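Local coordinates for protein dally-like, isoform A (Drosophila melanogaster, PDB 6XTZ) that binds Wnt proteins, probably as a cell-surface heparan sulfate proteoglycan of the glypican family, and shields their palmitoleate lipid so that they can signal at a distance, at residues Asp71-Met76 with Lys215-Val220; His263-Glu268 with Ala517-Gln522; Lys145-Leu150 with Lys188-Ile193. The protein carries 5 engineered substitutions. One frame throughout, in Å; residues are numbered along the deposited sequence. Where two conformers were deposited one is given.

Interaction 1. Residues Asp71-Met76 with Lys215-Val220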
# COMPACT_ATOMS: atom_id res chain seq x y z
N ASP A 71 3.23 -16.31 -7.39
CA ASP A 71 1.80 -16.24 -7.68
C ASP A 71 1.07 -15.40 -6.64
O ASP A 71 0.16 -14.63 -6.98
CB ASP A 71 1.21 -17.65 -7.75
CG ASP A 71 -0.28 -17.64 -8.01
OD1 ASP A 71 -0.69 -17.23 -9.12
OD2 ASP A 71 -1.05 -18.05 -7.12
N GLN A 72 1.44 -15.54 -5.37
CA GLN A 72 0.78 -14.78 -4.31
C GLN A 72 1.10 -13.29 -4.42
O GLN A 72 0.20 -12.45 -4.29
CB GLN A 72 1.19 -15.31 -2.94
CG GLN A 72 0.66 -16.70 -2.63
CD GLN A 72 -0.83 -16.72 -2.40
OE1 GLN A 72 -1.38 -15.81 -1.78
NE2 GLN A 72 -1.50 -17.75 -2.90
N ILE A 73 2.37 -12.95 -4.66
CA ILE A 73 2.78 -11.56 -4.66
C ILE A 73 2.24 -10.84 -5.89
O ILE A 73 1.70 -9.73 -5.80
CB ILE A 73 4.31 -11.45 -4.56
CG1 ILE A 73 4.80 -11.96 -3.21
CG2 ILE A 73 4.76 -10.02 -4.79
CD1 ILE A 73 6.31 -12.07 -3.10
N SER A 74 2.38 -11.45 -7.07
CA SER A 74 1.95 -10.79 -8.30
C SER A 74 0.43 -10.61 -8.34
O SER A 74 -0.05 -9.62 -8.92
CB SER A 74 2.42 -11.57 -9.52
OG SER A 74 1.77 -12.83 -9.60
N ARG A 75 -0.32 -11.53 -7.75
CA ARG A 75 -1.77 -11.40 -7.74
C ARG A 75 -2.21 -10.28 -6.80
O ARG A 75 -3.14 -9.52 -7.12
CB ARG A 75 -2.42 -12.73 -7.35
CG ARG A 75 -3.93 -12.75 -7.43
CD ARG A 75 -4.42 -14.12 -7.88
NE ARG A 75 -3.56 -15.19 -7.38
CZ ARG A 75 -3.73 -15.80 -6.21
NH1 ARG A 75 -4.73 -15.45 -5.41
NH2 ARG A 75 -2.90 -16.77 -5.84
N MET A 76 -1.57 -10.16 -5.64
CA MET A 76 -1.84 -9.03 -4.76
C MET A 76 -1.42 -7.72 -5.41
O MET A 76 -2.16 -6.73 -5.38
CB MET A 76 -1.12 -9.20 -3.42
CG MET A 76 -1.26 -8.00 -2.50
SD MET A 76 -0.14 -8.02 -1.10
CE MET A 76 1.44 -7.82 -1.92
N LYS A 215 5.61 -5.64 -6.36
CA LYS A 215 6.04 -6.32 -7.57
C LYS A 215 7.56 -6.43 -7.64
O LYS A 215 8.08 -7.43 -8.15
CB LYS A 215 5.50 -5.58 -8.80
CG LYS A 215 5.72 -6.31 -10.12
CD LYS A 215 5.05 -5.57 -11.26
CE LYS A 215 5.24 -6.29 -12.59
NZ LYS A 215 4.59 -5.56 -13.71
N LYS A 216 8.28 -5.43 -7.13
CA LYS A 216 9.74 -5.47 -7.16
C LYS A 216 10.32 -6.52 -6.21
O LYS A 216 11.46 -6.94 -6.41
CB LYS A 216 10.31 -4.10 -6.83
CG LYS A 216 10.08 -3.04 -7.89
CD LYS A 216 10.96 -3.27 -9.10
CE LYS A 216 10.83 -2.14 -10.10
NZ LYS A 216 11.74 -2.33 -11.27
N VAL A 217 9.57 -6.93 -5.19
CA VAL A 217 10.04 -7.98 -4.29
C VAL A 217 10.24 -9.29 -5.05
O VAL A 217 11.04 -10.13 -4.62
CB VAL A 217 9.06 -8.14 -3.11
CG1 VAL A 217 9.51 -9.23 -2.15
CG2 VAL A 217 8.92 -6.83 -2.36
N LEU A 218 9.56 -9.46 -6.18
CA LEU A 218 9.73 -10.66 -7.00
C LEU A 218 11.15 -10.79 -7.55
O LEU A 218 11.54 -11.89 -7.94
CB LEU A 218 8.73 -10.65 -8.16
CG LEU A 218 7.25 -10.70 -7.80
CD1 LEU A 218 6.40 -10.55 -9.05
CD2 LEU A 218 6.92 -11.98 -7.08
N ASN A 219 11.91 -9.70 -7.59
CA ASN A 219 13.27 -9.73 -8.12
C ASN A 219 14.27 -10.37 -7.16
O ASN A 219 15.40 -10.65 -7.57
CB ASN A 219 13.74 -8.32 -8.46
CG ASN A 219 12.85 -7.64 -9.48
OD1 ASN A 219 12.18 -8.29 -10.28
ND2 ASN A 219 12.83 -6.31 -9.45
N VAL A 220 13.88 -10.61 -5.91
CA VAL A 220 14.79 -11.16 -4.91
C VAL A 220 14.74 -12.68 -4.98
O VAL A 220 13.70 -13.29 -4.71
CB VAL A 220 14.44 -10.66 -3.50
CG1 VAL A 220 15.50 -11.08 -2.51
CG2 VAL A 220 14.27 -9.15 -3.50
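Leu218 and Ile73 carry this contact, their side chains sliding past each other in opposite directions as helix 51-110 passes the C-terminal region of helix 185-216. Both segments belong to the elongated all-helical core of the glypican ectodomain, and they meet through carbon alone. The branches of Leu218 divide the work. CD2 of Leu218 lies 3.7 Å from CB of Ile73 and is equally near its CG2 methyl, while CD1 of Ile73 reaches the same CD2 at 4.0 Å. The other methyl, Leu218 CD1, turns to the neighbouring residue and meets CB of Ser74 at 4.1 Å. In Ile73, CG2 stands opposite the backbone N and CG1 beside it (chi1 -66°), which spreads the two branches so that both CG2 and the terminal CD1 bear on one leucine methyl. Replacing Leu218 by alanine takes away both methyls, which is likely to open a gap beside Ile73 and leave its CB and CG2 without their nearest apolar partner across the contact. Val217 joins more loosely, its CG1 4.4 Å from CD1 of Ile73; it also packs on Phe265 and Met519. Ile73 also packs on Phe459 and Trp460 of helix 459-467, on the buried side, whereas Leu218 and Ser74 remain partly exposed. The backbones come close here: CA of Ser74 is 6.1 Å from CA of Lys215. The serine hydroxyl adds no polar link between the segments. With chi1 at 67°, OG sits between the backbone N and the carbonyl carbon, and it hydrogen-bonds the carbonyl O of Lys70, one turn back on its own helix.

Interaction 2. Residues His263-Glu268 with Ala517-Gln522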
# COMPACT_ATOMS: atom_id res chain seq x y z
N HIS A 263 11.50 -9.21 6.34
CA HIS A 263 11.13 -8.98 7.73
C HIS A 263 10.73 -7.52 7.96
O HIS A 263 9.62 -7.24 8.42
CB HIS A 263 12.28 -9.37 8.66
CG HIS A 263 11.91 -9.33 10.11
ND1 HIS A 263 11.20 -10.33 10.73
CD2 HIS A 263 12.15 -8.39 11.06
CE1 HIS A 263 11.02 -10.02 12.01
NE2 HIS A 263 11.59 -8.85 12.23
N GLU A 264 11.66 -6.60 7.69
CA GLU A 264 11.35 -5.17 7.81
C GLU A 264 10.20 -4.78 6.90
O GLU A 264 9.31 -4.02 7.29
CB GLU A 264 12.59 -4.34 7.46
CG GLU A 264 13.66 -4.30 8.54
CD GLU A 264 14.96 -3.69 8.03
OE1 GLU A 264 15.70 -4.39 7.31
OE2 GLU A 264 15.22 -2.50 8.33
N PHE A 265 10.20 -5.30 5.67
CA PHE A 265 9.16 -4.96 4.71
C PHE A 265 7.79 -5.41 5.20
O PHE A 265 6.78 -4.73 4.94
CB PHE A 265 9.47 -5.58 3.35
CG PHE A 265 8.66 -5.03 2.22
CD1 PHE A 265 9.03 -3.85 1.60
CD2 PHE A 265 7.53 -5.69 1.77
CE1 PHE A 265 8.28 -3.34 0.55
CE2 PHE A 265 6.78 -5.19 0.73
CZ PHE A 265 7.16 -4.01 0.11
N ASP A 266 7.73 -6.53 5.91
CA ASP A 266 6.46 -7.00 6.47
C ASP A 266 5.93 -6.04 7.53
O ASP A 266 4.74 -5.72 7.54
CB ASP A 266 6.64 -8.40 7.04
CG ASP A 266 5.48 -8.82 7.92
OD1 ASP A 266 4.32 -8.76 7.45
OD2 ASP A 266 5.73 -9.22 9.08
N SER A 267 6.80 -5.57 8.43
CA SER A 267 6.34 -4.70 9.50
C SER A 267 5.88 -3.35 8.96
O SER A 267 4.85 -2.82 9.40
CB SER A 267 7.44 -4.52 10.55
OG SER A 267 8.57 -3.87 10.00
N GLU A 268 6.62 -2.79 8.00
CA GLU A 268 6.19 -1.53 7.41
C GLU A 268 4.94 -1.69 6.55
O GLU A 268 4.16 -0.75 6.42
CB GLU A 268 7.33 -0.93 6.58
CG GLU A 268 8.56 -0.55 7.40
CD GLU A 268 8.29 0.58 8.38
OE1 GLU A 268 7.27 1.28 8.24
OE2 GLU A 268 9.12 0.76 9.30
N ALA A 517 19.86 -5.59 0.27
CA ALA A 517 20.21 -4.47 -0.59
C ALA A 517 19.19 -4.30 -1.71
O ALA A 517 18.90 -3.17 -2.12
CB ALA A 517 21.61 -4.65 -1.17
N GLN A 518 18.63 -5.40 -2.21
CA GLN A 518 17.57 -5.30 -3.21
C GLN A 518 16.29 -4.76 -2.60
O GLN A 518 15.50 -4.10 -3.30
CB GLN A 518 17.31 -6.67 -3.84
CG GLN A 518 18.47 -7.24 -4.63
CD GLN A 518 18.14 -8.57 -5.28
OE1 GLN A 518 18.54 -9.63 -4.80
NE2 GLN A 518 17.39 -8.53 -6.38
N MET A 519 16.05 -5.02 -1.32
CA MET A 519 14.85 -4.54 -0.64
C MET A 519 14.97 -3.11 -0.15
O MET A 519 13.97 -2.55 0.31
CB MET A 519 14.52 -5.46 0.54
CG MET A 519 14.25 -6.90 0.15
SD MET A 519 12.67 -7.13 -0.70
CE MET A 519 11.53 -6.66 0.59
N ALA A 520 16.16 -2.51 -0.23
CA ALA A 520 16.38 -1.20 0.38
C ALA A 520 15.52 -0.12 -0.27
O ALA A 520 14.85 0.65 0.42
CB ALA A 520 17.86 -0.83 0.31
N SER A 521 15.53 -0.06 -1.60
CA SER A 521 14.75 0.97 -2.29
C SER A 521 13.26 0.72 -2.14
O SER A 521 12.47 1.67 -2.04
CB SER A 521 15.14 1.03 -3.76
OG SER A 521 14.87 -0.20 -4.41
N GLN A 522 12.84 -0.55 -2.12
CA GLN A 522 11.43 -0.86 -1.91
C GLN A 522 11.00 -0.54 -0.48
O GLN A 522 9.87 -0.11 -0.25
CB GLN A 522 11.17 -2.33 -2.22
CG GLN A 522 10.89 -2.61 -3.68
CD GLN A 522 11.97 -2.07 -4.59
OE1 GLN A 522 13.14 -2.41 -4.45
NE2 GLN A 522 11.58 -1.21 -5.52
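Met519 presses its terminal methyl against the root of the Phe265 side chain, and this is the tight part of the contact. CE of Met519 lies 3.6 Å from CB of Phe265 and 3.7 Å from its CG, with the two side chains crossing at about a right angle. The methionine chain is bent at both chi2 (-72°) and chi3 (-64°), which brings CE to CB and the adjoining CG and CD1 of the ring, approaching it obliquely. Farther along the ring, CE1 of Phe265 meets the backbone O of Gln522 edge-on and near the ring plane, at 3.7 Å, and CB of Gln522 at 4.1 Å. The pairing is one of helix on helix within the glypican core: helix 513-538, near the C-terminal end of the modelled chain, lies against helix 263-283. The buried side is extended by Trp460, which meets the Phe265 ring edge-to-face, and by Val213 of helix 185-216. The loose part is at Glu264, which is exposed: its CB is directed toward segment 517-522, yet the side chain comes no nearer to it than 7.0 Å. On the same helix the hydroxyl of Ser267 donates to the carbonyl O of Glu264 at 2.8 Å, from 24° out of the carbonyl plane. That oxygen is gripped a second time, by the backbone N of Glu268 at 3.0 Å.

Interaction 3. Residues Lys145-Leu150 with Lys188-Ile193. With O18 (O-palmitoleoyl serine), chain H.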
# COMPACT_ATOMS: atom_id res chain seq x y z
N LYS A 145 -5.37 32.84 -3.33
CA LYS A 145 -5.44 33.73 -4.49
C LYS A 145 -6.82 33.70 -5.13
O LYS A 145 -7.24 34.69 -5.74
CB LYS A 145 -4.37 33.34 -5.52
CG LYS A 145 -2.95 33.53 -5.03
CD LYS A 145 -1.94 33.27 -6.14
CE LYS A 145 -0.52 33.55 -5.67
NZ LYS A 145 0.47 33.30 -6.75
N PHE A 146 -7.54 32.58 -5.00
CA PHE A 146 -8.90 32.50 -5.53
C PHE A 146 -9.82 33.47 -4.80
O PHE A 146 -10.55 34.25 -5.44
CB PHE A 146 -9.41 31.07 -5.41
CG PHE A 146 -10.87 30.91 -5.72
CD1 PHE A 146 -11.33 30.99 -7.02
CD2 PHE A 146 -11.78 30.65 -4.71
CE1 PHE A 146 -12.67 30.83 -7.31
CE2 PHE A 146 -13.12 30.49 -4.99
CZ PHE A 146 -13.57 30.59 -6.29
N PHE A 147 -9.81 33.45 -3.47
CA PHE A 147 -10.68 34.34 -2.71
C PHE A 147 -10.18 35.78 -2.76
O PHE A 147 -10.99 36.71 -2.68
CB PHE A 147 -10.80 33.86 -1.27
CG PHE A 147 -11.64 32.63 -1.11
CD1 PHE A 147 -13.02 32.70 -1.23
CD2 PHE A 147 -11.06 31.40 -0.86
CE1 PHE A 147 -13.80 31.57 -1.08
CE2 PHE A 147 -11.84 30.27 -0.72
CZ PHE A 147 -13.21 30.35 -0.83
N ASN A 148 -8.87 35.98 -2.89
CA ASN A 148 -8.35 37.34 -3.04
C ASN A 148 -8.90 38.00 -4.29
O ASN A 148 -9.28 39.18 -4.27
CB ASN A 148 -6.82 37.31 -3.08
CG ASN A 148 -6.22 38.70 -3.21
OD1 ASN A 148 -6.01 39.20 -4.32
ND2 ASN A 148 -5.94 39.33 -2.08
N THR A 149 -8.96 37.25 -5.40
CA THR A 149 -9.59 37.78 -6.61
C THR A 149 -11.06 38.07 -6.38
O THR A 149 -11.58 39.09 -6.84
CB THR A 149 -9.40 36.79 -7.77
OG1 THR A 149 -8.00 36.61 -8.01
CG2 THR A 149 -10.06 37.31 -9.03
N LEU A 150 -11.75 37.18 -5.66
CA LEU A 150 -13.15 37.44 -5.31
C LEU A 150 -13.26 38.66 -4.39
O LEU A 150 -14.22 39.43 -4.50
CB LEU A 150 -13.76 36.21 -4.65
CG LEU A 150 -14.58 35.27 -5.54
CD1 LEU A 150 -13.81 34.88 -6.78
CD2 LEU A 150 -15.00 34.04 -4.76
N LYS A 188 -12.21 28.46 6.19
CA LYS A 188 -12.70 27.13 6.55
C LYS A 188 -12.90 26.26 5.32
O LYS A 188 -12.61 25.06 5.34
CB LYS A 188 -14.00 27.24 7.35
CG LYS A 188 -13.82 27.75 8.77
CD LYS A 188 -15.16 27.84 9.49
CE LYS A 188 -14.98 28.20 10.96
NZ LYS A 188 -14.24 27.16 11.71
N LEU A 189 -13.39 26.85 4.23
CA LEU A 189 -13.62 26.09 3.01
C LEU A 189 -12.30 25.73 2.33
O LEU A 189 -12.16 24.63 1.77
CB LEU A 189 -14.52 26.87 2.06
CG LEU A 189 -14.99 26.15 0.79
CD1 LEU A 189 -15.80 24.91 1.14
CD2 LEU A 189 -15.81 27.10 -0.08
N SER A 190 -11.32 26.64 2.36
CA SER A 190 -10.04 26.37 1.72
C SER A 190 -9.31 25.21 2.39
O SER A 190 -8.69 24.39 1.71
CB SER A 190 -9.17 27.63 1.74
OG SER A 190 -9.77 28.68 1.00
N VAL A 191 -9.38 25.13 3.72
CA VAL A 191 -8.70 24.05 4.43
C VAL A 191 -9.40 22.73 4.18
O VAL A 191 -8.75 21.70 3.95
CB VAL A 191 -8.61 24.38 5.93
CG1 VAL A 191 -7.95 23.22 6.67
CG2 VAL A 191 -7.82 25.66 6.14
N GLN A 192 -10.74 22.72 4.23
CA GLN A 192 -11.48 21.48 4.01
C GLN A 192 -11.30 20.96 2.59
O GLN A 192 -11.27 19.75 2.37
CB GLN A 192 -12.96 21.69 4.33
CG GLN A 192 -13.23 21.94 5.80
CD GLN A 192 -14.69 22.25 6.09
OE1 GLN A 192 -15.55 22.11 5.22
NE2 GLN A 192 -14.97 22.68 7.31
N ILE A 193 -11.16 21.86 1.61
CA ILE A 193 -10.87 21.43 0.25
C ILE A 193 -9.45 20.90 0.15
O ILE A 193 -9.21 19.85 -0.47
CB ILE A 193 -11.12 22.58 -0.74
CG1 ILE A 193 -12.61 22.89 -0.86
CG2 ILE A 193 -10.53 22.26 -2.11
CD1 ILE A 193 -12.93 24.03 -1.79
CA O18 H . -22.56 13.10 -6.27
CB O18 H . -22.33 14.26 -7.22
C1 O18 H . -21.43 16.43 -6.92
C2 O18 H . -20.30 17.21 -6.31
C3 O18 H . -18.93 16.61 -6.58
C4 O18 H . -17.79 17.55 -6.17
C5 O18 H . -16.41 17.06 -6.56
C6 O18 H . -15.30 18.07 -6.29
C7 O18 H . -15.46 19.37 -7.06
C8 O18 H . -14.38 20.40 -6.77
C9 O18 H . -14.38 20.89 -5.36
C10 O18 H . -14.71 22.10 -4.95
C11 O18 H . -15.15 23.24 -5.83
C12 O18 H . -15.08 24.60 -5.13
C13 O18 H . -15.61 25.75 -5.97
C14 O18 H . -15.50 27.11 -5.31
C15 O18 H . -16.26 27.24 -4.00
C16 O18 H . -16.20 28.63 -3.42
C O18 H . -21.28 12.29 -6.40
N O18 H . -22.76 13.56 -4.90
OG O18 H . -21.31 15.13 -6.67
O11 O18 H . -22.33 16.91 -7.55
O O18 H . -21.32 11.08 -6.61
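The Phe147 ring reaches from helix 139-158 to Leu189 and Ser190 with its edge, while one of its faces is taken by the neighbouring Phe146, whose CD2 lies 3.9 Å above the plane and over the ring centre. At the rim, near the ring plane, CZ of Phe147 meets the CD2 methyl of Leu189 at 4.2 Å. Also at the edge, OG of Ser190 approaches CE2 of Phe147 to 3.1 Å, a close contact of a polar atom with an aromatic carbon. The serine's hydrogen bond goes elsewhere, to the carbonyl O of Pro186 on the preceding turn, so the buried hydroxyl is satisfied without help from helix 139-158. The two phenylalanines leave the helix differently: CG of Phe147 stands opposite its carbonyl carbon (chi1 -73°), whereas in Phe146 it stands opposite the backbone N (chi1 171°). Phe146 thereby turns to the bound lipid, and its edge receives the end of the palmitoleoyl chain, with CE2 of Phe146 3.9 Å from C16 of the ligand. One face of the Phe146 ring carries CD1 of Leu150, offset toward the rim. From the other helix, CD2 of Leu189 lies 3.7 Å from the same C16, and CD1 of Ile193 is 4.0 Å from C12 of the acyl chain. Phe146 and Leu189 help line the pocket of the bound O-palmitoleoyl serine, around the methyl end of its acyl chain, and the groups from these two segments that touch the chain are hydrocarbon. In the helical array, helix 118-134 supports Phe146 through Phe121, Val120 and Leu124, Met143 of helix 139-158 packs on Ser190 and Ile193, and Lys299 of helix 296-322 touches Leu189 and Gln192.

Interactions 1 and 2 are neighbours, their centres 13 Å apart, and they touch directly: the backbone O of Asn219 probably accepts a hydrogen bond from NE2 of Gln518, and Val220 packs on Met519. Interaction 3 lies about 44 Å from interaction 1, centre to centre, yet both draw on helix 185-216, which therefore takes part in the plain packing of one region and the lipid pocket of another. Interaction 1 is partly buried and purely aliphatic across its segments. Interactions 2 and 3 are buried and built round a phenylalanine, against a methionine methyl in one and a serine and a leucine in the other, where a second phenylalanine of the same helix lies over its face. Interaction 3 alone meets the ligand.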